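PDB 3IRB: DNA-binding protein from Sulfolobus solfataricus, which is of unknown function but may bind acyl-CoA through its zinc-ribbon and OB-fold domains. Local coordinates for residues N43-S48 against I56-R61; D80-D85 against A106-P111; G115-Y120 against W138-K143. All blocks are in the same frame, centred on the assembly; numbering follows the deposited sequence. Where two conformers were deposited one is given.

Contact 1: N43-S48 against I56-R61. With SO4 (sulfate ion), chain G.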
loop_
_atom_site.group_PDB
_atom_site.type_symbol
_atom_site.label_atom_id
_atom_site.label_comp_id
_atom_site.label_asym_id
_atom_site.label_seq_id
_atom_site.Cartn_x
_atom_site.Cartn_y
_atom_site.Cartn_z
ATOM N N ASN A 43 1.375 3.138 13.493
ATOM C CA ASN A 43 2.209 2.102 12.864
ATOM C C ASN A 43 1.495 0.754 12.697
ATOM O O ASN A 43 2.078 -0.294 12.933
ATOM C CB ASN A 43 3.528 1.931 13.628
ATOM C CG ASN A 43 4.351 3.205 13.662
ATOM O OD1 ASN A 43 4.056 4.178 12.966
ATOM N ND2 ASN A 43 5.383 3.204 14.475
ATOM N N LYS A 44 0.227 0.792 12.299
ATOM C CA LYS A 44 -0.514 -0.426 12.002
ATOM C C LYS A 44 -1.098 -0.365 10.628
ATOM O O LYS A 44 -1.376 0.723 10.113
ATOM C CB LYS A 44 -1.646 -0.617 13.004
ATOM C CG LYS A 44 -1.155 -0.732 14.454
ATOM C CD LYS A 44 -2.332 -0.842 15.418
ATOM C CE LYS A 44 -1.852 -1.020 16.858
ATOM N NZ LYS A 44 -2.999 -0.977 17.814
ATOM N N ILE A 45 -1.295 -1.543 10.046
ATOM C CA ILE A 45 -1.988 -1.708 8.774
ATOM C C ILE A 45 -3.345 -2.314 9.128
ATOM O O ILE A 45 -3.421 -3.473 9.605
ATOM C CB ILE A 45 -1.233 -2.667 7.842
ATOM C CG1 ILE A 45 0.184 -2.130 7.550
ATOM C CG2 ILE A 45 -2.027 -2.897 6.596
ATOM C CD1 ILE A 45 0.204 -0.750 6.946
ATOM N N ILE A 46 -4.403 -1.547 8.871
ATOM C CA ILE A 46 -5.769 -1.934 9.251
ATOM C C ILE A 46 -6.590 -2.284 8.025
ATOM O O ILE A 46 -6.708 -1.509 7.064
ATOM C CB ILE A 46 -6.510 -0.826 10.003
ATOM C CG1 ILE A 46 -5.761 -0.415 11.267
ATOM C CG2 ILE A 46 -7.941 -1.286 10.321
ATOM C CD1 ILE A 46 -5.637 -1.515 12.289
ATOM N N GLY A 47 -7.140 -3.484 8.035
ATOM C CA GLY A 47 -7.999 -3.931 6.961
ATOM C C GLY A 47 -9.394 -4.087 7.505
ATOM O O GLY A 47 -9.635 -3.847 8.700
ATOM N N SER A 48 -10.320 -4.441 6.621
ATOM C CA SER A 48 -11.668 -4.771 7.061
ATOM C C SER A 48 -12.033 -6.158 6.563
ATOM O O SER A 48 -11.501 -6.633 5.538
ATOM C CB SER A 48 -12.643 -3.722 6.572
ATOM O OG SER A 48 -12.719 -3.748 5.186
ATOM N N ILE A 56 -10.731 -10.306 3.587
ATOM C CA ILE A 56 -10.107 -9.208 4.284
ATOM C C ILE A 56 -9.515 -8.266 3.239
ATOM O O ILE A 56 -8.840 -8.727 2.352
ATOM C CB ILE A 56 -9.014 -9.712 5.241
ATOM C CG1 ILE A 56 -9.620 -10.606 6.334
ATOM C CG2 ILE A 56 -8.330 -8.546 5.901
ATOM C CD1 ILE A 56 -8.560 -11.322 7.216
ATOM N N PHE A 57 -9.840 -6.969 3.334
ATOM C CA PHE A 57 -9.444 -5.985 2.341
ATOM C C PHE A 57 -8.450 -5.028 2.950
ATOM O O PHE A 57 -8.625 -4.580 4.083
ATOM C CB PHE A 57 -10.623 -5.150 1.842
ATOM C CG PHE A 57 -11.715 -5.959 1.214
ATOM C CD1 PHE A 57 -11.667 -6.265 -0.142
ATOM C CD2 PHE A 57 -12.756 -6.455 1.988
ATOM C CE1 PHE A 57 -12.646 -7.006 -0.744
ATOM C CE2 PHE A 57 -13.751 -7.212 1.391
ATOM C CZ PHE A 57 -13.703 -7.489 0.013
ATOM N N VAL A 58 -7.433 -4.674 2.174
ATOM C CA VAL A 58 -6.511 -3.612 2.560
ATOM C C VAL A 58 -6.361 -2.678 1.344
ATOM O O VAL A 58 -6.258 -3.157 0.222
ATOM C CB VAL A 58 -5.152 -4.185 3.027
ATOM C CG1 VAL A 58 -4.352 -4.815 1.856
ATOM C CG2 VAL A 58 -4.349 -3.111 3.787
ATOM N N PRO A 59 -6.433 -1.344 1.557
ATOM C CA PRO A 59 -6.835 -0.645 2.783
ATOM C C PRO A 59 -8.270 -1.020 3.164
ATOM O O PRO A 59 -9.022 -1.552 2.330
ATOM C CB PRO A 59 -6.753 0.842 2.413
ATOM C CG PRO A 59 -5.759 0.870 1.247
ATOM C CD PRO A 59 -6.003 -0.411 0.503
ATOM N N ALA A 60 -8.597 -0.851 4.432
ATOM C CA ALA A 60 -9.931 -1.164 4.933
ATOM C C ALA A 60 -11.015 -0.544 4.051
ATOM O O ALA A 60 -10.888 0.585 3.567
ATOM C CB ALA A 60 -10.082 -0.682 6.338
ATOM N N ARG A 61 -12.107 -1.262 3.856
ATOM C CA ARG A 61 -13.208 -0.704 3.118
ATOM C C ARG A 61 -14.533 -0.996 3.783
ATOM O O ARG A 61 -14.645 -1.913 4.576
ATOM C CB ARG A 61 -13.163 -1.150 1.655
ATOM C CG ARG A 61 -13.370 -2.584 1.400
ATOM C CD ARG A 61 -13.429 -2.843 -0.119
ATOM N NE ARG A 61 -12.136 -2.883 -0.782
ATOM C CZ ARG A 61 -11.944 -3.373 -2.010
ATOM N NH1 ARG A 61 -12.964 -3.877 -2.709
ATOM N NH2 ARG A 61 -10.733 -3.390 -2.541
HETATM S S SO4 G . -12.188 -4.904 -6.159
HETATM O O1 SO4 G . -12.082 -6.325 -6.471
HETATM O O2 SO4 G . -13.554 -4.627 -5.688
HETATM O O3 SO4 G . -11.865 -4.112 -7.329
HETATM O O4 SO4 G . -11.200 -4.578 -5.149
#
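The beta hairpin of the rubredoxin-like zinc ribbon, strands 46-49 and 56-58, is closed where Ser48 pairs with Phe57. This antiparallel hydrogen-bonded pair makes two backbone bonds: Phe57 N to Ser48 O is 2.8 Å and Ser48 N to Phe57 O 3.1 Å. Just beyond strand 56-58, a weaker bond of 3.3 Å runs from Ala60 N to Ile46 O, after a cis peptide before Pro59 has turned the chain. Gly47 lets the strands come this close: a CB there would clash with Phe57 O.

Ser48 carries the contact with its side chain. Its OG stands between the backbone N and the carbonyl carbon (chi1 66°), and from there it donates to Arg61 O over 2.7 Å, in the carbonyl plane and on a lone pair. With an alanine here, Arg61 O would probably lose this donor, leaving the chain after the hairpin less firmly tied to strand 46-49. Ile45 CG2 meets Val58 CG2 at 3.7 Å, the side chains crossing at a slant, with Leu40 of helix 30-41 also touching Ile45.

Phe57 reaches toward the metal end: its side chain lies about 4 Å, between nearest atoms, from those of the zinc ligands Cys50 and Cys64. Arg61 folds back beside the same ring, bent at chi3 (79°), which brings Phe57 CD1 3.4 Å above the centre of the guanidinium plane. The guanidinium edge faces a sulfate, probably from the crystallisation liquor, whose O4 accepts from both Arg61 NH1 and Arg61 NH2, the latter at 2.9 Å.

Contact 2: D80-D85 against A106-P111. With SO4 (sulfate ion), chain F.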
loop_
_atom_site.group_PDB
_atom_site.type_symbol
_atom_site.label_atom_id
_atom_site.label_comp_id
_atom_site.label_asym_id
_atom_site.label_seq_id
_atom_site.Cartn_x
_atom_site.Cartn_y
_atom_site.Cartn_z
ATOM N N ASP A 80 4.472 -7.952 9.397
ATOM C CA ASP A 80 5.626 -8.764 9.126
ATOM C C ASP A 80 5.471 -9.715 7.939
ATOM O O ASP A 80 6.435 -10.366 7.566
ATOM C CB ASP A 80 6.003 -9.590 10.367
ATOM C CG ASP A 80 6.351 -8.731 11.582
ATOM O OD1 ASP A 80 6.658 -7.523 11.439
ATOM O OD2 ASP A 80 6.325 -9.294 12.703
ATOM N N GLU A 81 4.278 -9.840 7.361
ATOM C CA GLU A 81 4.083 -10.749 6.239
ATOM C C GLU A 81 3.986 -10.059 4.879
ATOM O O GLU A 81 3.638 -10.717 3.881
ATOM C CB GLU A 81 2.831 -11.610 6.469
ATOM C CG GLU A 81 2.956 -12.517 7.671
ATOM C CD GLU A 81 1.747 -13.415 7.871
ATOM O OE1 GLU A 81 0.681 -13.152 7.274
ATOM O OE2 GLU A 81 1.870 -14.383 8.645
ATOM N N ALA A 82 4.302 -8.765 4.824
ATOM C CA ALA A 82 4.270 -8.007 3.564
ATOM C C ALA A 82 5.259 -8.574 2.551
ATOM O O ALA A 82 6.413 -8.878 2.899
ATOM C CB ALA A 82 4.586 -6.519 3.781
ATOM N N TYR A 83 4.821 -8.670 1.297
ATOM C CA TYR A 83 5.711 -9.094 0.210
ATOM C C TYR A 83 5.501 -8.292 -1.049
ATOM O O TYR A 83 4.452 -7.651 -1.260
ATOM C CB TYR A 83 5.573 -10.589 -0.071
ATOM C CG TYR A 83 4.254 -10.946 -0.683
ATOM C CD1 TYR A 83 3.156 -11.198 0.105
ATOM C CD2 TYR A 83 4.124 -11.026 -2.048
ATOM C CE1 TYR A 83 1.944 -11.550 -0.450
ATOM C CE2 TYR A 83 2.916 -11.355 -2.631
ATOM C CZ TYR A 83 1.839 -11.614 -1.823
ATOM O OH TYR A 83 0.673 -11.922 -2.403
ATOM N N VAL A 84 6.536 -8.288 -1.873
ATOM C CA VAL A 84 6.522 -7.577 -3.118
ATOM C C VAL A 84 5.777 -8.456 -4.136
ATOM O O VAL A 84 6.208 -9.569 -4.465
ATOM C CB VAL A 84 7.950 -7.266 -3.629
ATOM C CG1 VAL A 84 7.885 -6.585 -5.010
ATOM C CG2 VAL A 84 8.714 -6.429 -2.618
ATOM N N ASP A 85 4.683 -7.930 -4.663
ATOM C CA ASP A 85 3.881 -8.661 -5.653
ATOM C C ASP A 85 4.318 -8.396 -7.092
ATOM O O ASP A 85 4.285 -9.284 -7.952
ATOM C CB ASP A 85 2.409 -8.321 -5.444
ATOM C CG ASP A 85 1.486 -9.200 -6.256
ATOM O OD1 ASP A 85 1.668 -10.433 -6.219
ATOM O OD2 ASP A 85 0.612 -8.634 -6.933
ATOM N N ALA A 106 6.196 -0.271 -6.051
ATOM C CA ALA A 106 5.806 -1.675 -5.824
ATOM C C ALA A 106 4.374 -1.810 -5.382
ATOM O O ALA A 106 3.860 -0.945 -4.676
ATOM C CB ALA A 106 6.731 -2.334 -4.774
ATOM N N LEU A 107 3.732 -2.905 -5.785
ATOM C CA LEU A 107 2.501 -3.359 -5.136
ATOM C C LEU A 107 2.869 -4.318 -4.038
ATOM O O LEU A 107 3.461 -5.378 -4.280
ATOM C CB LEU A 107 1.592 -4.061 -6.117
ATOM C CG LEU A 107 0.261 -4.504 -5.518
ATOM C CD1 LEU A 107 -0.492 -3.328 -4.932
ATOM C CD2 LEU A 107 -0.534 -5.231 -6.620
ATOM N N ILE A 108 2.589 -3.936 -2.819
ATOM C CA ILE A 108 2.951 -4.731 -1.672
ATOM C C ILE A 108 1.661 -5.415 -1.216
ATOM O O ILE A 108 0.621 -4.762 -1.091
ATOM C CB ILE A 108 3.482 -3.874 -0.529
ATOM C CG1 ILE A 108 4.763 -3.143 -0.944
ATOM C CG2 ILE A 108 3.657 -4.707 0.740
ATOM C CD1 ILE A 108 5.896 -4.024 -1.373
ATOM N N ARG A 109 1.735 -6.717 -1.004
ATOM C CA ARG A 109 0.558 -7.487 -0.576
ATOM C C ARG A 109 0.835 -8.283 0.675
ATOM O O ARG A 109 1.960 -8.367 1.146
ATOM C CB ARG A 109 0.103 -8.432 -1.677
ATOM C CG ARG A 109 -0.411 -7.700 -2.943
ATOM C CD ARG A 109 -1.102 -8.642 -3.890
ATOM N NE ARG A 109 -2.414 -8.995 -3.367
ATOM C CZ ARG A 109 -3.211 -9.930 -3.861
ATOM N NH1 ARG A 109 -2.848 -10.647 -4.924
ATOM N NH2 ARG A 109 -4.382 -10.156 -3.278
ATOM N N PHE A 110 -0.221 -8.905 1.185
ATOM C CA PHE A 110 -0.137 -9.743 2.372
ATOM C C PHE A 110 -0.877 -11.028 2.039
ATOM O O PHE A 110 -1.944 -10.966 1.427
ATOM C CB PHE A 110 -0.812 -9.051 3.564
ATOM C CG PHE A 110 -0.265 -7.690 3.852
ATOM C CD1 PHE A 110 -0.748 -6.595 3.200
ATOM C CD2 PHE A 110 0.761 -7.520 4.771
ATOM C CE1 PHE A 110 -0.221 -5.340 3.433
ATOM C CE2 PHE A 110 1.286 -6.267 5.021
ATOM C CZ PHE A 110 0.798 -5.177 4.336
ATOM N N PRO A 111 -0.339 -12.181 2.452
ATOM C CA PRO A 111 -0.975 -13.470 2.139
ATOM C C PRO A 111 -2.454 -13.513 2.573
ATOM O O PRO A 111 -2.776 -13.128 3.689
ATOM C CB PRO A 111 -0.171 -14.489 2.945
ATOM C CG PRO A 111 0.974 -13.768 3.535
ATOM C CD PRO A 111 0.849 -12.316 3.305
HETATM S S SO4 F . -2.492 -9.088 -8.106
HETATM O O1 SO4 F . -1.610 -9.936 -7.298
HETATM O O2 SO4 F . -1.711 -8.038 -8.762
HETATM O O3 SO4 F . -3.483 -8.469 -7.210
HETATM O O4 SO4 F . -3.124 -9.957 -9.110
HETATM O O HOH W 1 -1.934 -11.611 -1.221
#
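Tyr83 and Arg109 form an antiparallel hydrogen-bonded pair in the hairpin of strands 83-92 and 98-109 of the OB-fold domain, with Tyr83 N to Arg109 O and Arg109 N to Tyr83 O each 2.9 Å. Asp85 N donates to Leu107 O in the same way, and between them Val84 faces Ile108 as a non-hydrogen-bonded pair.

Apolar contacts gather on the side of Val84 and Ile108, with Ala82 and Phe110 beside them. Ala82 CB sits 3.5 Å from Phe110 CE2 and also meets Ile108 CG2, while Ile108 CD1 reaches Val84 CG2 at 3.9 Å. Cys119 of strand 114-123 and Val142 of strand 141-144 pack against Ile108.

Aromatic and polar groups occupy the other face. With CG between its backbone N and carbonyl carbon (chi1 69°), Tyr83 lays its ring alongside the Arg109 side chain, and Tyr83 OH comes 3.6 Å from Arg109 CB. Pro111 N approaches the ring edge in its plane. Water 1 joins Tyr83 OH to Phe110 O, to which it donates over 2.7 Å, and lies over the centre of the Arg109 guanidinium.

The opposite charges of Asp85 OD2 and Arg109 NH1 lie 4.5 Å apart, too far for a salt bridge, the carboxylate and guanidinium planes turned 76° apart; Arg109 NE and NH2 instead donate to Gly115 O and Ile113 O. A second sulfate takes a weak bond from Arg109 NH1 and brings O1 within 2.6 Å of Asp85 OD2, so one of the two acid groups probably carries a proton, perhaps Asp85.

Contact 3: G115-Y120 against W138-K143. With SO4 (sulfate ion), chain E.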
loop_
_atom_site.group_PDB
_atom_site.type_symbol
_atom_site.label_atom_id
_atom_site.label_comp_id
_atom_site.label_asym_id
_atom_site.label_seq_id
_atom_site.Cartn_x
_atom_site.Cartn_y
_atom_site.Cartn_z
ATOM N N GLY A 115 -6.480 -6.876 -2.161
ATOM C CA GLY A 115 -5.924 -5.540 -2.371
ATOM C C GLY A 115 -4.456 -5.563 -2.013
ATOM O O GLY A 115 -3.801 -6.587 -2.048
ATOM N N GLY A 116 -3.956 -4.420 -1.615
ATOM C CA GLY A 116 -2.536 -4.237 -1.421
ATOM C C GLY A 116 -2.260 -2.768 -1.285
ATOM O O GLY A 116 -3.184 -1.971 -1.272
ATOM N N LEU A 117 -0.983 -2.421 -1.190
ATOM C CA LEU A 117 -0.576 -1.071 -0.964
ATOM C C LEU A 117 0.435 -0.704 -2.039
ATOM O O LEU A 117 1.438 -1.410 -2.200
ATOM C CB LEU A 117 0.052 -0.970 0.426
ATOM C CG LEU A 117 -0.937 -1.204 1.558
ATOM C CD1 LEU A 117 -0.186 -1.202 2.880
ATOM C CD2 LEU A 117 -2.037 -0.192 1.539
ATOM N N LEU A 118 0.160 0.378 -2.767
ATOM C CA LEU A 118 1.122 0.951 -3.717
ATOM C C LEU A 118 2.131 1.766 -2.922
ATOM O O LEU A 118 1.757 2.753 -2.291
ATOM C CB LEU A 118 0.388 1.806 -4.747
ATOM C CG LEU A 118 1.122 2.252 -6.002
ATOM C CD1 LEU A 118 1.649 1.052 -6.804
ATOM C CD2 LEU A 118 0.168 3.118 -6.832
ATOM N N CYS A 119 3.389 1.335 -2.958
ATOM C CA CYS A 119 4.429 1.835 -2.092
ATOM C C CYS A 119 5.678 2.160 -2.864
ATOM O O CYS A 119 5.911 1.650 -3.963
ATOM C CB CYS A 119 4.819 0.751 -1.056
ATOM S SG CYS A 119 3.533 0.187 0.043
ATOM N N TYR A 120 6.507 3.005 -2.255
ATOM C CA TYR A 120 7.904 3.109 -2.613
ATOM C C TYR A 120 8.698 1.998 -1.947
ATOM O O TYR A 120 8.493 1.709 -0.762
ATOM C CB TYR A 120 8.471 4.419 -2.086
ATOM C CG TYR A 120 7.897 5.641 -2.720
ATOM C CD1 TYR A 120 8.080 5.894 -4.083
ATOM C CD2 TYR A 120 7.214 6.567 -1.955
ATOM C CE1 TYR A 120 7.576 7.057 -4.657
ATOM C CE2 TYR A 120 6.721 7.714 -2.506
ATOM C CZ TYR A 120 6.896 7.960 -3.847
ATOM O OH TYR A 120 6.400 9.132 -4.341
ATOM N N TRP A 138 1.717 8.214 4.223
ATOM C CA TRP A 138 1.336 7.860 2.862
ATOM C C TRP A 138 2.059 8.741 1.845
ATOM O O TRP A 138 2.179 9.947 2.059
ATOM C CB TRP A 138 -0.172 8.034 2.704
ATOM C CG TRP A 138 -0.680 7.559 1.438
ATOM C CD1 TRP A 138 -0.707 8.232 0.262
ATOM C CD2 TRP A 138 -1.231 6.285 1.188
ATOM N NE1 TRP A 138 -1.250 7.453 -0.701
ATOM C CE2 TRP A 138 -1.570 6.239 -0.162
ATOM C CE3 TRP A 138 -1.427 5.144 1.973
ATOM C CZ2 TRP A 138 -2.131 5.108 -0.750
ATOM C CZ3 TRP A 138 -1.985 4.047 1.408
ATOM C CH2 TRP A 138 -2.313 4.017 0.048
ATOM N N PRO A 139 2.551 8.159 0.735
ATOM C CA PRO A 139 2.613 6.765 0.374
ATOM C C PRO A 139 3.667 6.074 1.200
ATOM O O PRO A 139 4.703 6.663 1.491
ATOM C CB PRO A 139 3.074 6.778 -1.098
ATOM C CG PRO A 139 3.128 8.106 -1.502
ATOM C CD PRO A 139 3.063 9.016 -0.351
ATOM N N LEU A 140 3.390 4.845 1.592
ATOM C CA LEU A 140 4.310 4.093 2.428
ATOM C C LEU A 140 5.664 3.828 1.743
ATOM O O LEU A 140 5.765 3.760 0.507
ATOM C CB LEU A 140 3.702 2.778 2.883
ATOM C CG LEU A 140 2.734 2.873 4.091
ATOM C CD1 LEU A 140 1.503 3.617 3.711
ATOM C CD2 LEU A 140 2.346 1.498 4.671
ATOM N N ARG A 141 6.685 3.693 2.575
ATOM C CA ARG A 141 8.017 3.310 2.153
ATOM C C ARG A 141 8.386 1.993 2.804
ATOM O O ARG A 141 8.275 1.828 4.037
ATOM C CB ARG A 141 9.088 4.325 2.584
ATOM C CG ARG A 141 8.990 5.727 1.992
ATOM C CD ARG A 141 10.319 6.506 2.244
ATOM N NE ARG A 141 10.517 6.840 3.657
ATOM C CZ ARG A 141 11.431 6.307 4.466
ATOM N NH1 ARG A 141 12.272 5.385 4.039
ATOM N NH2 ARG A 141 11.485 6.685 5.727
ATOM N N VAL A 142 8.897 1.083 1.986
ATOM C CA VAL A 142 9.312 -0.223 2.452
ATOM C C VAL A 142 10.734 -0.499 1.965
ATOM O O VAL A 142 11.214 0.130 1.020
ATOM C CB VAL A 142 8.360 -1.334 1.966
ATOM C CG1 VAL A 142 6.919 -0.968 2.245
ATOM C CG2 VAL A 142 8.587 -1.659 0.484
ATOM N N LYS A 143 11.411 -1.427 2.625
ATOM C CA LYS A 143 12.698 -1.874 2.138
ATOM C C LYS A 143 12.705 -3.381 2.009
ATOM O O LYS A 143 11.956 -4.078 2.712
ATOM C CB LYS A 143 13.829 -1.432 3.063
ATOM C CG LYS A 143 13.901 -2.157 4.381
ATOM C CD LYS A 143 15.347 -2.202 4.891
ATOM C CE LYS A 143 15.391 -2.566 6.384
ATOM N NZ LYS A 143 16.783 -2.928 6.843
HETATM S S SO4 E . 9.241 9.418 6.467
HETATM O O1 SO4 E . 10.339 8.693 7.069
HETATM O O2 SO4 E . 9.444 10.857 6.578
HETATM O O3 SO4 E . 8.005 9.098 7.180
HETATM O O4 SO4 E . 9.081 9.053 5.048
HETATM O O HOH W 2 1.105 3.646 0.184
#
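Tyr120 pairs with Arg141 as a parallel bridge between strands 114-123 and 141-144, the kind of parallel strand contact that helps close an OB barrel. Its backbone uses both polar atoms: Tyr120 N donates to Leu140 O over 3.0 Å, and Val142 N donates to Tyr120 O over 2.8 Å. The strand segments cross at 71°, and these two bonds flank the one bridge.

From CB outward, the Tyr120 side chain runs over the segment 138-143. CB lies 3.8 Å from Leu140 O and looks across to Arg141 CG. CG stands anti to the carbonyl carbon (chi1 -66°), and this turns the ring toward Pro139. CD2 passes Leu140 O at 4.0 Å, and CE2 then meets Pro139 CG at 3.8 Å, ring and proline crossing at a slant. Met20, Val103 and Ile105, outside the two segments, also touch this side chain.

On the other face, Cys119 SG touches Leu140 CB at 3.8 Å, Leu117 CD1 reaches Leu140 CD2, and Leu117 CD2 comes to the edge of the Trp138 ring, near its plane. Water 2 links the two backbones just before they pair, donating to Leu118 O and accepting from Leu140 N. Arg141 runs on past Tyr120 CB, bent at chi3, and its NE and NH2 donate to a sulfate, probably from the crystallisation liquor, that also bonds to Ser135 OG.

Helix 12-28 lies over the Tyr120 and Pro139 side, where Met20 packs on both and its carbonyl accepts from Trp138 NE1; strand 98-109 flanks strand 114-123, and strand 132-135 pairs with 141-144 on its far side.

Overall arrangement
The three contacts come in series along the chain, each complete before the next begins, and share one curled mixed sheet. Contact 1 lies in the zinc ribbon, its centre about 13 Å from those of contacts 2 and 3, which sit about 9 Å apart. Strand 114-123 is the common element: it neighbours strand 98-109 of contact 2, to which Ala106 N and Cys119 O add a probable hydrogen bond, and strand 56-58 of contact 1, through Val58 O and Gly116 N. Phe110 and Leu140 pack on Ile45, consistent with an apolar interior shared by ribbon and barrel. The shared sheet probably holds the two domains together, with the zinc site at one end.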